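Local coordinates for protein beta sliding clamp (Streptococcus pneumoniae, PDB 2AWA) that probably acts as a ring-shaped homodimeric clamp around DNA that tethers DNA polymerases and other proteins to the template and makes replication processive, at residues T175-V180 against T189-S194; H195-K200 against M381-P386; V214-S219 against R255-N260; S286-R291 against Y345-L350; E356-S361 against F369-A374. All coordinates share one frame; numbering follows the deposited sequence.

Contact 1 of 5, residues T175-V180 against T189-S194; sequences TGVHFV and TVATDS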
# COMPACT_ATOMS: atom_id res chain seq x y z
N THR B 175 -16.57 3.33 -23.01
CA THR B 175 -15.59 2.73 -22.07
C THR B 175 -14.34 2.16 -22.77
O THR B 175 -13.44 1.62 -22.14
CB THR B 175 -16.21 1.58 -21.29
OG1 THR B 175 -16.60 0.55 -22.20
CG2 THR B 175 -17.42 2.06 -20.51
N GLY B 176 -14.30 2.29 -24.09
CA GLY B 176 -13.19 1.79 -24.88
C GLY B 176 -12.45 2.91 -25.57
O GLY B 176 -12.88 4.07 -25.55
N VAL B 177 -11.33 2.55 -26.18
CA VAL B 177 -10.57 3.48 -26.96
C VAL B 177 -10.78 3.17 -28.44
O VAL B 177 -10.75 2.03 -28.87
CB VAL B 177 -9.11 3.42 -26.55
CG1 VAL B 177 -8.28 4.37 -27.41
CG2 VAL B 177 -8.98 3.76 -25.08
N HIS B 178 -11.04 4.20 -29.22
CA HIS B 178 -11.35 4.02 -30.63
C HIS B 178 -10.05 4.12 -31.45
O HIS B 178 -9.34 5.11 -31.38
CB HIS B 178 -12.40 5.06 -31.03
CG HIS B 178 -12.88 4.94 -32.44
ND1 HIS B 178 -13.21 6.04 -33.20
CD2 HIS B 178 -13.11 3.86 -33.22
CE1 HIS B 178 -13.61 5.64 -34.39
NE2 HIS B 178 -13.56 4.32 -34.43
N PHE B 179 -9.75 3.07 -32.21
CA PHE B 179 -8.52 2.94 -32.97
C PHE B 179 -8.86 2.86 -34.45
O PHE B 179 -9.54 1.94 -34.85
CB PHE B 179 -7.82 1.63 -32.62
CG PHE B 179 -6.89 1.73 -31.46
CD1 PHE B 179 -7.38 1.67 -30.16
CD2 PHE B 179 -5.51 1.79 -31.67
CE1 PHE B 179 -6.51 1.72 -29.06
CE2 PHE B 179 -4.63 1.83 -30.58
CZ PHE B 179 -5.13 1.80 -29.26
N VAL B 180 -8.38 3.80 -35.26
CA VAL B 180 -8.72 3.81 -36.68
C VAL B 180 -7.45 3.97 -37.50
O VAL B 180 -6.68 4.91 -37.31
CB VAL B 180 -9.70 4.94 -37.05
CG1 VAL B 180 -10.28 4.70 -38.42
CG2 VAL B 180 -10.82 5.03 -36.04
N THR B 189 -6.24 7.50 -32.52
CA THR B 189 -6.77 6.95 -31.30
C THR B 189 -7.43 8.05 -30.46
O THR B 189 -6.81 9.07 -30.12
CB THR B 189 -5.67 6.27 -30.44
OG1 THR B 189 -4.67 7.24 -30.11
CG2 THR B 189 -5.05 5.15 -31.20
N VAL B 190 -8.69 7.80 -30.12
CA VAL B 190 -9.54 8.77 -29.44
C VAL B 190 -10.25 8.08 -28.30
O VAL B 190 -10.63 6.92 -28.40
CB VAL B 190 -10.65 9.33 -30.36
CG1 VAL B 190 -11.34 10.51 -29.69
CG2 VAL B 190 -10.10 9.79 -31.61
N ALA B 191 -10.47 8.81 -27.22
CA ALA B 191 -11.27 8.31 -26.10
C ALA B 191 -11.96 9.51 -25.50
O ALA B 191 -11.33 10.56 -25.38
CB ALA B 191 -10.41 7.64 -25.06
N THR B 192 -13.23 9.34 -25.14
CA THR B 192 -13.98 10.39 -24.47
C THR B 192 -15.03 9.82 -23.57
O THR B 192 -15.52 8.74 -23.80
CB THR B 192 -14.64 11.36 -25.46
OG1 THR B 192 -15.38 12.35 -24.72
CG2 THR B 192 -15.57 10.62 -26.47
N ASP B 193 -15.37 10.55 -22.52
CA ASP B 193 -16.45 10.15 -21.62
C ASP B 193 -17.60 11.13 -21.72
O ASP B 193 -18.41 11.22 -20.82
CB ASP B 193 -15.94 10.04 -20.19
CG ASP B 193 -15.43 11.34 -19.62
OD1 ASP B 193 -15.38 12.36 -20.34
OD2 ASP B 193 -15.06 11.32 -18.42
N SER B 194 -17.62 11.87 -22.83
CA SER B 194 -18.61 12.92 -23.11
C SER B 194 -18.31 14.22 -22.37
O SER B 194 -18.94 15.20 -22.65
CB SER B 194 -20.04 12.44 -22.81
OG SER B 194 -20.41 12.66 -21.44
O HOH W 1 -14.21 6.40 -25.26
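His178 and Val190 form a hydrogen-bonded pair in the antiparallel beta hairpin of strands 176-182 and 186-192, part of the central clamp domain. His178 N lies 2.9 Å from Val190 O, and Val190 N closes the ring of two bonds to His178 O at 3.0 Å. At the neighbouring non-hydrogen-bonded pair, Thr189 lays its methyl over one face of the Phe179 ring, a CH-pi contact in which CG2 stands 3.6 Å from the ring centroid and 23° off its normal. The torsion that aims CG2 at the ring (chi1 60°) turns OG1 to another task, a hydrogen bond to Lys200 O in the next strand. Val177 adds an apolar touch, its CG2 4.1 Å from Ala191 CB. Ile157 and Thr161 of helix 151-161 pack on Phe179, Thr189 and Val177. The His178 ring leads away from strand 189-192, stacks with Tyr261 and is fixed by a bond from NE2 to Asp212 OD1. Nearer the start of strand 176-182 a water bridges the strands: it lies 2.7 Å from Gly176 O, to which it can donate, and accepts from Thr192 N at 3.1 Å.

Contact 2 of 5, residues H195-K200 against M381-P386; sequences HRLSQK and MQLITP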
# COMPACT_ATOMS: atom_id res chain seq x y z
N HIS B 195 -17.38 14.25 -21.42
CA HIS B 195 -17.03 15.50 -20.70
C HIS B 195 -15.68 16.05 -21.11
O HIS B 195 -15.49 17.25 -21.18
CB HIS B 195 -17.08 15.30 -19.20
CG HIS B 195 -18.45 14.91 -18.72
ND1 HIS B 195 -19.49 15.80 -18.63
CD2 HIS B 195 -18.95 13.70 -18.35
CE1 HIS B 195 -20.57 15.17 -18.20
NE2 HIS B 195 -20.26 13.89 -18.03
N ARG B 196 -14.75 15.14 -21.37
CA ARG B 196 -13.41 15.47 -21.82
C ARG B 196 -12.99 14.41 -22.82
O ARG B 196 -13.60 13.33 -22.89
CB ARG B 196 -12.44 15.55 -20.64
CG ARG B 196 -12.54 14.42 -19.64
CD ARG B 196 -11.74 13.18 -20.03
NE ARG B 196 -11.91 12.19 -18.98
CZ ARG B 196 -11.28 12.19 -17.80
NH1 ARG B 196 -10.36 13.09 -17.52
NH2 ARG B 196 -11.57 11.25 -16.93
N LEU B 197 -11.96 14.74 -23.61
CA LEU B 197 -11.55 13.89 -24.73
C LEU B 197 -10.06 13.88 -24.97
O LEU B 197 -9.38 14.88 -24.78
CB LEU B 197 -12.30 14.32 -26.00
CG LEU B 197 -12.01 13.64 -27.36
CD1 LEU B 197 -13.23 13.76 -28.27
CD2 LEU B 197 -10.80 14.25 -28.07
N SER B 198 -9.55 12.73 -25.42
CA SER B 198 -8.15 12.61 -25.79
C SER B 198 -7.94 11.97 -27.16
O SER B 198 -8.51 10.94 -27.49
CB SER B 198 -7.41 11.81 -24.74
OG SER B 198 -6.03 12.05 -24.88
N GLN B 199 -7.07 12.57 -27.94
CA GLN B 199 -6.82 12.12 -29.28
C GLN B 199 -5.33 12.16 -29.59
O GLN B 199 -4.68 13.19 -29.40
CB GLN B 199 -7.57 13.00 -30.26
CG GLN B 199 -7.43 12.53 -31.68
CD GLN B 199 -8.19 13.39 -32.64
OE1 GLN B 199 -9.26 13.02 -33.11
NE2 GLN B 199 -7.64 14.56 -32.91
N LYS B 200 -4.81 11.03 -30.06
CA LYS B 200 -3.43 10.92 -30.48
C LYS B 200 -3.41 10.35 -31.90
O LYS B 200 -4.09 9.38 -32.19
CB LYS B 200 -2.68 9.99 -29.51
CG LYS B 200 -1.23 9.66 -29.89
CD LYS B 200 -0.35 10.90 -29.95
CE LYS B 200 1.12 10.55 -30.29
NZ LYS B 200 1.73 9.58 -29.30
N MSE B 381 -3.76 15.84 -28.80
CA MSE B 381 -4.80 16.85 -28.68
C MSE B 381 -5.81 16.43 -27.60
O MSE B 381 -6.27 15.29 -27.57
CB MSE B 381 -5.49 16.93 -30.04
CG MSE B 381 -6.94 17.45 -30.06
SE MSE B 381 -6.96 19.36 -29.78
CE MSE B 381 -6.07 19.98 -31.53
N GLN B 382 -6.17 17.33 -26.69
CA GLN B 382 -7.17 17.03 -25.68
C GLN B 382 -8.18 18.15 -25.59
O GLN B 382 -7.90 19.27 -25.98
CB GLN B 382 -6.52 16.82 -24.32
CG GLN B 382 -5.56 15.68 -24.29
CD GLN B 382 -4.88 15.53 -22.96
OE1 GLN B 382 -5.47 15.05 -22.01
NE2 GLN B 382 -3.61 15.93 -22.90
N LEU B 383 -9.36 17.80 -25.07
CA LEU B 383 -10.51 18.69 -24.92
C LEU B 383 -11.13 18.53 -23.54
O LEU B 383 -11.23 17.42 -23.04
CB LEU B 383 -11.61 18.35 -25.91
CG LEU B 383 -11.56 18.84 -27.33
CD1 LEU B 383 -12.77 18.28 -28.06
CD2 LEU B 383 -11.58 20.34 -27.36
N ILE B 384 -11.59 19.63 -22.98
CA ILE B 384 -12.25 19.65 -21.70
C ILE B 384 -13.43 20.59 -21.77
O ILE B 384 -13.30 21.76 -22.15
CB ILE B 384 -11.32 20.13 -20.58
CG1 ILE B 384 -10.21 19.11 -20.36
CG2 ILE B 384 -12.09 20.31 -19.30
CD1 ILE B 384 -9.15 19.56 -19.41
N THR B 385 -14.59 20.08 -21.37
CA THR B 385 -15.81 20.85 -21.41
C THR B 385 -15.89 21.57 -20.10
O THR B 385 -15.74 20.96 -19.07
CB THR B 385 -17.04 19.96 -21.57
OG1 THR B 385 -16.90 19.16 -22.76
CG2 THR B 385 -18.28 20.81 -21.68
N PRO B 386 -16.07 22.90 -20.14
CA PRO B 386 -16.21 23.65 -18.91
C PRO B 386 -17.62 23.53 -18.34
O PRO B 386 -18.51 22.95 -18.96
CB PRO B 386 -15.94 25.08 -19.35
CG PRO B 386 -16.41 25.13 -20.72
CD PRO B 386 -16.13 23.78 -21.31
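Arg196 to Gln199 pair with Ile384 to Met381 along two strands that run almost exactly antiparallel, their axes 4.5 Å apart and their directions at 175°. Leu197 with Leu383 and Gln199 with Met381 are hydrogen-bonded pairs, each joined by two backbone bonds; Ser198 with Gln382, between them, and Arg196 with Ile384, beyond Leu197 and Leu383, are non-hydrogen-bonded pairs. Past the end of the strands, Thr385 grips His195 O twice. Its N bonds at 3.0 Å, close to the line of the carbonyl bond, while OG1 donates at 2.9 Å from a position 42° out of the carbonyl plane; chi1 of -56° sets OG1 beside the backbone N and lets both donors reach one oxygen. On the face of Leu197 and Leu383 the leucines meet at their bases, CB to CB 4.1 Å. Next to them Gln199 and the selenomethionine Met381 lie side by side, with Gln199 NE2 4.1 Å from Met381 CG. The other face is more polar: the Gln382 chain passes Ser198, CG 3.7 Å from OG, and Ser198 OG is itself bonded to Glu160 O. Arg196 touches Leu383 O through CB at 3.3 Å, then bends away at chi2 to make a salt bridge from NH1 to Asp348 in helix 343-351. One strand belongs to the central domain and the other to the C-terminal domain, so the pair fuses both into a single antiparallel sheet, the continuous interdomain sheet characteristic of DNA sliding clamps.

Contact 3 of 5, residues V214-S219 against R255-N260; sequences VIPSRS and RLLEGN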
# COMPACT_ATOMS: atom_id res chain seq x y z
N VAL B 214 -12.88 -0.71 -31.38
CA VAL B 214 -12.97 -0.06 -30.08
C VAL B 214 -12.53 -1.07 -29.04
O VAL B 214 -13.12 -2.15 -28.93
CB VAL B 214 -14.40 0.45 -29.78
CG1 VAL B 214 -14.42 1.20 -28.45
CG2 VAL B 214 -14.87 1.38 -30.87
N ILE B 215 -11.50 -0.71 -28.27
CA ILE B 215 -10.89 -1.64 -27.34
C ILE B 215 -11.15 -1.21 -25.90
O ILE B 215 -10.78 -0.12 -25.53
CB ILE B 215 -9.37 -1.74 -27.58
CG1 ILE B 215 -9.07 -2.04 -29.05
CG2 ILE B 215 -8.75 -2.82 -26.69
CD1 ILE B 215 -7.62 -1.78 -29.43
N PRO B 216 -11.73 -2.08 -25.07
CA PRO B 216 -11.97 -1.63 -23.68
C PRO B 216 -10.73 -1.03 -23.05
O PRO B 216 -9.65 -1.54 -23.24
CB PRO B 216 -12.38 -2.92 -22.96
CG PRO B 216 -12.97 -3.77 -24.04
CD PRO B 216 -12.21 -3.45 -25.29
N SER B 217 -10.88 0.07 -22.31
CA SER B 217 -9.72 0.72 -21.70
C SER B 217 -9.08 -0.14 -20.64
O SER B 217 -7.87 -0.09 -20.50
CB SER B 217 -10.07 2.08 -21.12
OG SER B 217 -11.10 1.93 -20.17
N ARG B 218 -9.87 -0.92 -19.91
CA ARG B 218 -9.34 -1.87 -18.91
C ARG B 218 -8.44 -2.92 -19.56
O ARG B 218 -7.43 -3.33 -18.98
CB ARG B 218 -10.47 -2.55 -18.15
CG ARG B 218 -10.00 -3.52 -17.05
CD ARG B 218 -11.16 -4.04 -16.16
NE ARG B 218 -11.70 -3.06 -15.20
CZ ARG B 218 -12.96 -2.63 -15.18
N SER B 219 -8.81 -3.39 -20.74
CA SER B 219 -7.98 -4.33 -21.46
C SER B 219 -6.66 -3.69 -21.78
O SER B 219 -5.60 -4.30 -21.61
CB SER B 219 -8.68 -4.80 -22.72
OG SER B 219 -9.85 -5.54 -22.41
N ARG B 255 -11.81 -8.78 -25.88
CA ARG B 255 -13.04 -8.48 -26.59
C ARG B 255 -12.93 -7.09 -27.18
O ARG B 255 -12.19 -6.24 -26.68
CB ARG B 255 -14.23 -8.51 -25.65
CG ARG B 255 -14.60 -9.89 -25.18
CD ARG B 255 -15.50 -9.80 -23.96
NE ARG B 255 -16.81 -9.25 -24.28
CZ ARG B 255 -17.84 -9.96 -24.75
NH1 ARG B 255 -17.72 -11.26 -24.97
NH2 ARG B 255 -18.99 -9.35 -25.00
N LEU B 256 -13.66 -6.90 -28.26
CA LEU B 256 -13.90 -5.60 -28.82
C LEU B 256 -15.30 -5.16 -28.44
O LEU B 256 -16.18 -5.98 -28.19
CB LEU B 256 -13.74 -5.67 -30.34
CG LEU B 256 -12.31 -5.98 -30.79
CD1 LEU B 256 -12.17 -6.00 -32.31
CD2 LEU B 256 -11.31 -4.99 -30.16
N LEU B 257 -15.52 -3.87 -28.41
CA LEU B 257 -16.84 -3.32 -28.21
C LEU B 257 -17.58 -3.14 -29.53
O LEU B 257 -17.20 -2.33 -30.34
CB LEU B 257 -16.74 -1.99 -27.48
CG LEU B 257 -16.19 -2.19 -26.06
CD1 LEU B 257 -15.55 -0.92 -25.53
CD2 LEU B 257 -17.29 -2.65 -25.15
N GLU B 258 -18.64 -3.91 -29.73
CA GLU B 258 -19.52 -3.72 -30.88
C GLU B 258 -20.24 -2.36 -30.79
O GLU B 258 -20.40 -1.80 -29.71
CB GLU B 258 -20.58 -4.85 -30.98
CG GLU B 258 -20.12 -6.31 -30.66
CD GLU B 258 -18.90 -6.81 -31.46
OE1 GLU B 258 -18.03 -6.01 -31.85
OE2 GLU B 258 -18.80 -8.04 -31.69
N GLY B 259 -20.67 -1.87 -31.94
CA GLY B 259 -21.38 -0.59 -32.05
C GLY B 259 -20.58 0.51 -32.72
O GLY B 259 -19.36 0.42 -32.84
N ASN B 260 -21.28 1.57 -33.11
CA ASN B 260 -20.67 2.73 -33.75
C ASN B 260 -20.16 3.80 -32.79
O ASN B 260 -20.90 4.33 -31.97
CB ASN B 260 -21.66 3.32 -34.73
CG ASN B 260 -21.96 2.34 -35.87
OD1 ASN B 260 -21.04 1.88 -36.56
ND2 ASN B 260 -23.24 1.98 -36.04
O HOH W 2 -14.60 -2.76 -31.80
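Val214 and Leu257 meet where a beta strand passes into a helix: strand 211-216, an outermost strand of its sheet within the chain, ends at Pro216, the N-cap residue of helix 217-226, and the chain leaving strand 250-255 runs along its edge. Leu257 N donates to Val214 O at 3.0 Å with a nearly straight N-H...O angle of 173°. The return link is made through water, which accepts from Val214 N at 2.7 Å and donates to Leu257 O at 3.0 Å, so one side of the pairing is direct and the other is bridged. The Leu257 side chain reaches back over the strand end, CG placed beside its own backbone N (chi1 -66°). Its CD1 meets Val214 CG1 at 3.8 Å, the two side chains crossing at about a right angle, and also touches the Pro216 ring, 4.1 Å from CG. Ile215 and Leu256 instead lie side by side and point the same way, with Ile215 CG1 3.9 Å from Leu256 CD2; both also pack on Ile243, and Ile215 on Phe179. Since strand 250-255 belongs to a different sheet from strand 211-216, this packing joins two sheets at the central domain. Proline has no amide hydrogen to offer Arg255 at this junction, and its ring carbon Pro216 CD lies against Arg255 O at 3.1 Å.

Contact 4 of 5, residues S286-R291 against Y345-L350; sequences SMERAR and YLIDSL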
# COMPACT_ATOMS: atom_id res chain seq x y z
N SER B 286 -0.79 23.56 -9.03
CA SER B 286 -1.82 24.56 -8.74
C SER B 286 -3.22 23.96 -8.75
O SER B 286 -4.04 24.33 -7.92
CB SER B 286 -1.77 25.69 -9.76
OG SER B 286 -0.67 26.53 -9.48
N MSE B 287 -3.48 23.07 -9.70
CA MSE B 287 -4.77 22.42 -9.81
C MSE B 287 -5.07 21.42 -8.70
O MSE B 287 -6.23 21.23 -8.33
CB MSE B 287 -4.85 21.73 -11.16
CG MSE B 287 -4.92 22.69 -12.30
SE MSE B 287 -6.36 24.05 -12.09
CE MSE B 287 -5.32 25.57 -11.35
N GLU B 288 -4.03 20.78 -8.18
CA GLU B 288 -4.15 19.84 -7.06
C GLU B 288 -4.45 20.55 -5.75
O GLU B 288 -5.16 20.01 -4.90
CB GLU B 288 -2.87 19.03 -6.93
CG GLU B 288 -2.58 18.26 -8.21
CD GLU B 288 -1.88 16.95 -8.02
OE1 GLU B 288 -2.33 16.16 -7.17
OE2 GLU B 288 -0.90 16.70 -8.78
N ARG B 289 -3.88 21.74 -5.59
CA ARG B 289 -4.20 22.59 -4.46
C ARG B 289 -5.65 23.04 -4.57
O ARG B 289 -6.44 22.88 -3.63
CB ARG B 289 -3.25 23.81 -4.41
CG ARG B 289 -2.01 23.62 -3.52
CD ARG B 289 -1.18 24.92 -3.35
NE ARG B 289 -0.69 25.44 -4.63
CZ ARG B 289 0.46 25.11 -5.21
NH1 ARG B 289 1.27 24.24 -4.66
NH2 ARG B 289 0.78 25.63 -6.38
N ALA B 290 -6.00 23.60 -5.71
CA ALA B 290 -7.38 23.91 -6.04
C ALA B 290 -8.31 22.74 -5.71
O ALA B 290 -9.36 22.93 -5.12
CB ALA B 290 -7.49 24.28 -7.49
N ARG B 291 -7.92 21.53 -6.08
CA ARG B 291 -8.78 20.37 -5.89
C ARG B 291 -9.02 19.98 -4.42
O ARG B 291 -10.09 19.49 -4.06
CB ARG B 291 -8.26 19.19 -6.70
CG ARG B 291 -9.15 17.95 -6.58
CD ARG B 291 -8.81 16.88 -7.62
NE ARG B 291 -7.51 16.29 -7.37
CZ ARG B 291 -6.97 15.34 -8.12
NH1 ARG B 291 -7.61 14.87 -9.18
NH2 ARG B 291 -5.77 14.88 -7.80
N TYR B 345 -10.00 16.79 -14.38
CA TYR B 345 -9.81 16.62 -15.82
C TYR B 345 -8.54 17.30 -16.32
O TYR B 345 -7.83 16.76 -17.17
CB TYR B 345 -10.99 17.21 -16.62
CG TYR B 345 -12.34 16.54 -16.42
CD1 TYR B 345 -12.44 15.19 -16.05
CD2 TYR B 345 -13.52 17.25 -16.63
CE1 TYR B 345 -13.68 14.60 -15.85
CE2 TYR B 345 -14.76 16.66 -16.45
CZ TYR B 345 -14.83 15.33 -16.06
OH TYR B 345 -16.06 14.71 -15.90
N LEU B 346 -8.31 18.52 -15.85
CA LEU B 346 -7.11 19.26 -16.21
C LEU B 346 -5.87 18.48 -15.73
O LEU B 346 -4.93 18.29 -16.48
CB LEU B 346 -7.12 20.68 -15.58
CG LEU B 346 -5.92 21.57 -15.93
CD1 LEU B 346 -5.54 21.47 -17.40
CD2 LEU B 346 -6.18 23.02 -15.56
N ILE B 347 -5.90 18.05 -14.47
CA ILE B 347 -4.81 17.26 -13.90
C ILE B 347 -4.54 15.99 -14.73
O ILE B 347 -3.39 15.66 -14.99
CB ILE B 347 -5.12 16.88 -12.44
CG1 ILE B 347 -5.02 18.11 -11.54
CG2 ILE B 347 -4.14 15.84 -11.94
CD1 ILE B 347 -5.81 17.99 -10.23
N ASP B 348 -5.59 15.27 -15.12
CA ASP B 348 -5.46 14.04 -15.89
C ASP B 348 -4.74 14.38 -17.18
O ASP B 348 -3.75 13.72 -17.53
CB ASP B 348 -6.83 13.42 -16.22
CG ASP B 348 -7.50 12.75 -15.02
OD1 ASP B 348 -6.81 12.46 -14.02
OD2 ASP B 348 -8.73 12.50 -15.09
N SER B 349 -5.23 15.42 -17.85
CA SER B 349 -4.68 15.89 -19.11
C SER B 349 -3.20 16.23 -18.98
O SER B 349 -2.39 15.92 -19.87
CB SER B 349 -5.42 17.14 -19.61
OG SER B 349 -6.79 16.90 -19.88
N LEU B 350 -2.86 16.85 -17.85
CA LEU B 350 -1.49 17.28 -17.64
C LEU B 350 -0.60 16.07 -17.39
O LEU B 350 0.42 15.92 -18.07
CB LEU B 350 -1.41 18.30 -16.51
CG LEU B 350 -2.05 19.64 -16.93
CD1 LEU B 350 -2.22 20.54 -15.72
CD2 LEU B 350 -1.23 20.37 -18.02
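Ile347 packs against Met287, Glu288 and Arg291 where helices 280-294 and 343-351 of the C-terminal domain lie side by side in roughly antiparallel directions. The N-to-C directions of the short segments make an angle of 152°, with axes 9.7 Å apart; paired helices of this kind, backed by sheet, line the inner surface of the ring in sliding clamps. Apolar contacts come first. The selenomethionine Met287 turns its CG to Leu346 CD2 at 3.5 Å, the side chains slanting across each other, and its CB meets Ile347 CG1 at 3.6 Å. Ile347 reaches between the polar residues too, its CD1 3.8 Å from Glu288 CG. A second kind of contact is alkyl on guanidinium: Ile347 CD1 sits over the centre of one face of the Arg291 group, 3.6 Å from CZ. That flat group is held by polar neighbours as well, Thr344 OG1 accepting from NH1 and a long salt bridge of 3.7 Å linking NH2 to Glu288 OE1. Beyond the interface, Arg289 reaches the second subunit, bonding through NH1 to its Ser100 O. Within helix 343-351, Tyr345 O accepts two bonds from opposite faces of its plane, from Ser349 N at 3.0 Å and Ser349 OG at 2.9 Å.

Contact 5 of 5, residues E356-S361 against F369-A374; sequences EKVTIS and FTLVPA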
# COMPACT_ATOMS: atom_id res chain seq x y z
N GLU B 356 7.56 19.74 -21.20
CA GLU B 356 7.78 20.75 -20.17
C GLU B 356 6.63 21.75 -20.11
O GLU B 356 6.29 22.24 -19.04
CB GLU B 356 9.09 21.49 -20.43
CG GLU B 356 9.50 22.43 -19.29
CD GLU B 356 10.78 23.21 -19.56
OE1 GLU B 356 11.66 22.72 -20.31
OE2 GLU B 356 10.91 24.32 -19.00
N LYS B 357 6.04 22.07 -21.25
CA LYS B 357 5.08 23.16 -21.34
C LYS B 357 3.82 22.71 -22.04
O LYS B 357 3.82 21.72 -22.75
CB LYS B 357 5.69 24.36 -22.07
CG LYS B 357 6.26 25.43 -21.15
CD LYS B 357 7.08 26.50 -21.92
CE LYS B 357 8.60 26.28 -21.78
NZ LYS B 357 9.41 27.42 -22.32
N VAL B 358 2.73 23.44 -21.77
CA VAL B 358 1.42 23.12 -22.32
C VAL B 358 0.73 24.38 -22.81
O VAL B 358 0.67 25.39 -22.11
CB VAL B 358 0.52 22.38 -21.30
CG1 VAL B 358 0.23 23.24 -20.06
CG2 VAL B 358 -0.80 21.93 -21.94
N THR B 359 0.22 24.32 -24.04
CA THR B 359 -0.59 25.41 -24.54
C THR B 359 -2.07 25.05 -24.45
O THR B 359 -2.50 24.09 -25.07
CB THR B 359 -0.23 25.73 -25.95
OG1 THR B 359 1.10 26.25 -25.95
CG2 THR B 359 -1.17 26.78 -26.51
N ILE B 360 -2.82 25.85 -23.70
CA ILE B 360 -4.27 25.69 -23.58
C ILE B 360 -4.98 26.82 -24.32
O ILE B 360 -4.67 27.97 -24.13
CB ILE B 360 -4.72 25.72 -22.11
CG1 ILE B 360 -3.88 24.76 -21.26
CG2 ILE B 360 -6.19 25.35 -22.00
CD1 ILE B 360 -4.24 24.78 -19.76
N SER B 361 -5.97 26.47 -25.13
CA SER B 361 -6.64 27.44 -25.97
C SER B 361 -8.14 27.42 -25.72
O SER B 361 -8.73 26.34 -25.60
CB SER B 361 -6.36 27.14 -27.44
OG SER B 361 -4.97 27.00 -27.64
N PHE B 369 -12.51 23.67 -24.21
CA PHE B 369 -11.20 24.21 -24.54
C PHE B 369 -10.16 23.12 -24.88
O PHE B 369 -10.36 21.97 -24.54
CB PHE B 369 -10.73 25.16 -23.44
CG PHE B 369 -10.58 24.55 -22.09
CD1 PHE B 369 -9.36 24.02 -21.69
CD2 PHE B 369 -11.62 24.59 -21.17
CE1 PHE B 369 -9.19 23.49 -20.38
CE2 PHE B 369 -11.46 24.06 -19.86
CZ PHE B 369 -10.26 23.51 -19.47
N THR B 370 -9.09 23.47 -25.60
CA THR B 370 -8.10 22.45 -26.02
C THR B 370 -6.78 22.57 -25.25
O THR B 370 -6.43 23.64 -24.82
CB THR B 370 -7.77 22.55 -27.51
OG1 THR B 370 -7.23 23.84 -27.79
CG2 THR B 370 -9.00 22.34 -28.34
N LEU B 371 -6.07 21.45 -25.10
CA LEU B 371 -4.72 21.46 -24.54
C LEU B 371 -3.80 20.62 -25.40
O LEU B 371 -4.11 19.46 -25.67
CB LEU B 371 -4.66 20.83 -23.15
CG LEU B 371 -5.52 21.27 -21.99
CD1 LEU B 371 -6.93 20.68 -22.08
CD2 LEU B 371 -4.83 20.80 -20.74
N VAL B 372 -2.65 21.19 -25.77
CA VAL B 372 -1.60 20.48 -26.53
C VAL B 372 -0.25 20.67 -25.85
O VAL B 372 -0.04 21.65 -25.14
CB VAL B 372 -1.47 20.98 -28.00
CG1 VAL B 372 -2.79 20.85 -28.75
CG2 VAL B 372 -1.00 22.41 -28.04
N PRO B 373 0.67 19.72 -26.06
CA PRO B 373 2.03 19.99 -25.64
C PRO B 373 2.64 21.09 -26.49
O PRO B 373 2.48 21.09 -27.72
CB PRO B 373 2.76 18.65 -25.85
CG PRO B 373 1.91 17.87 -26.75
CD PRO B 373 0.51 18.39 -26.66
N ALA B 374 3.31 22.02 -25.82
CA ALA B 374 3.89 23.18 -26.49
C ALA B 374 5.25 22.84 -27.08
O ALA B 374 6.04 22.09 -26.49
CB ALA B 374 4.01 24.34 -25.52
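Ile360 lies beside both Leu371 and Phe369, pointing the same way as each, its CG2 nearest the phenylalanine and its CG1 nearest the leucine. CG2, anti to the backbone N, comes within 3.5 Å of Phe369 CD1, approaching the ring obliquely, while CG1 (chi1 -49°) runs 3.9 Å from Leu371 CG. Phe369 adopts a chi1 of 61°, with CG between its backbone N and carbonyl carbon; this folds the ring alongside Ile360, and the same ring meets Phe341 edge-to-face. Val358 sends CG2 over the opposing backbone, 3.3 Å from Val372 O, and gives its other branch, CG1, to Leu350. Leu346 and Ser349 of the same helix, 343-351, press on Leu371, so this face is covered. The other face carries Thr359, Val372, Ser361 and Thr370. Here Thr359 CB is 4.0 Å from Val372 CG2, and Thr359 OG1 lies 3.5 Å from the methyl CB of Ala374 while it hydrogen-bonds with Thr277 OG1. Ser361 CB and Thr370 OG1 approach to 3.4 Å. Between the two faces, the backbones of Thr359 with Val372 and of Ser361 with Thr370 each share two bonds, and Ala374 N adds a further one to Lys357 O at 3.1 Å, coming from 52° above the carbonyl plane. This is an antiparallel beta hairpin of the C-terminal domain, one face roofed by a helix, as in the alpha/beta domains of DNA clamps.

Overall arrangement
Contacts 1, 2 and 5 are segments of one nine-stranded antiparallel sheet that runs from the central into the C-terminal domain. Contacts 1 and 5 are hairpins close in sequence, whereas contact 2 joins strands 181 residues apart and abuts both through neighbouring strands. Contact 3 lies at one edge of that sheet, sharing strand 211-216 with it, and uses a single direct backbone bond plus a water. Contact 4 differs in chemistry, with side-chain packing between helices; it touches contact 5 through Leu346 and Leu371, and contact 2 through the Arg196-Asp348 salt bridge. All five are largely buried, but contacts 2 and 3 each include an exposed residue, His195 and Arg255.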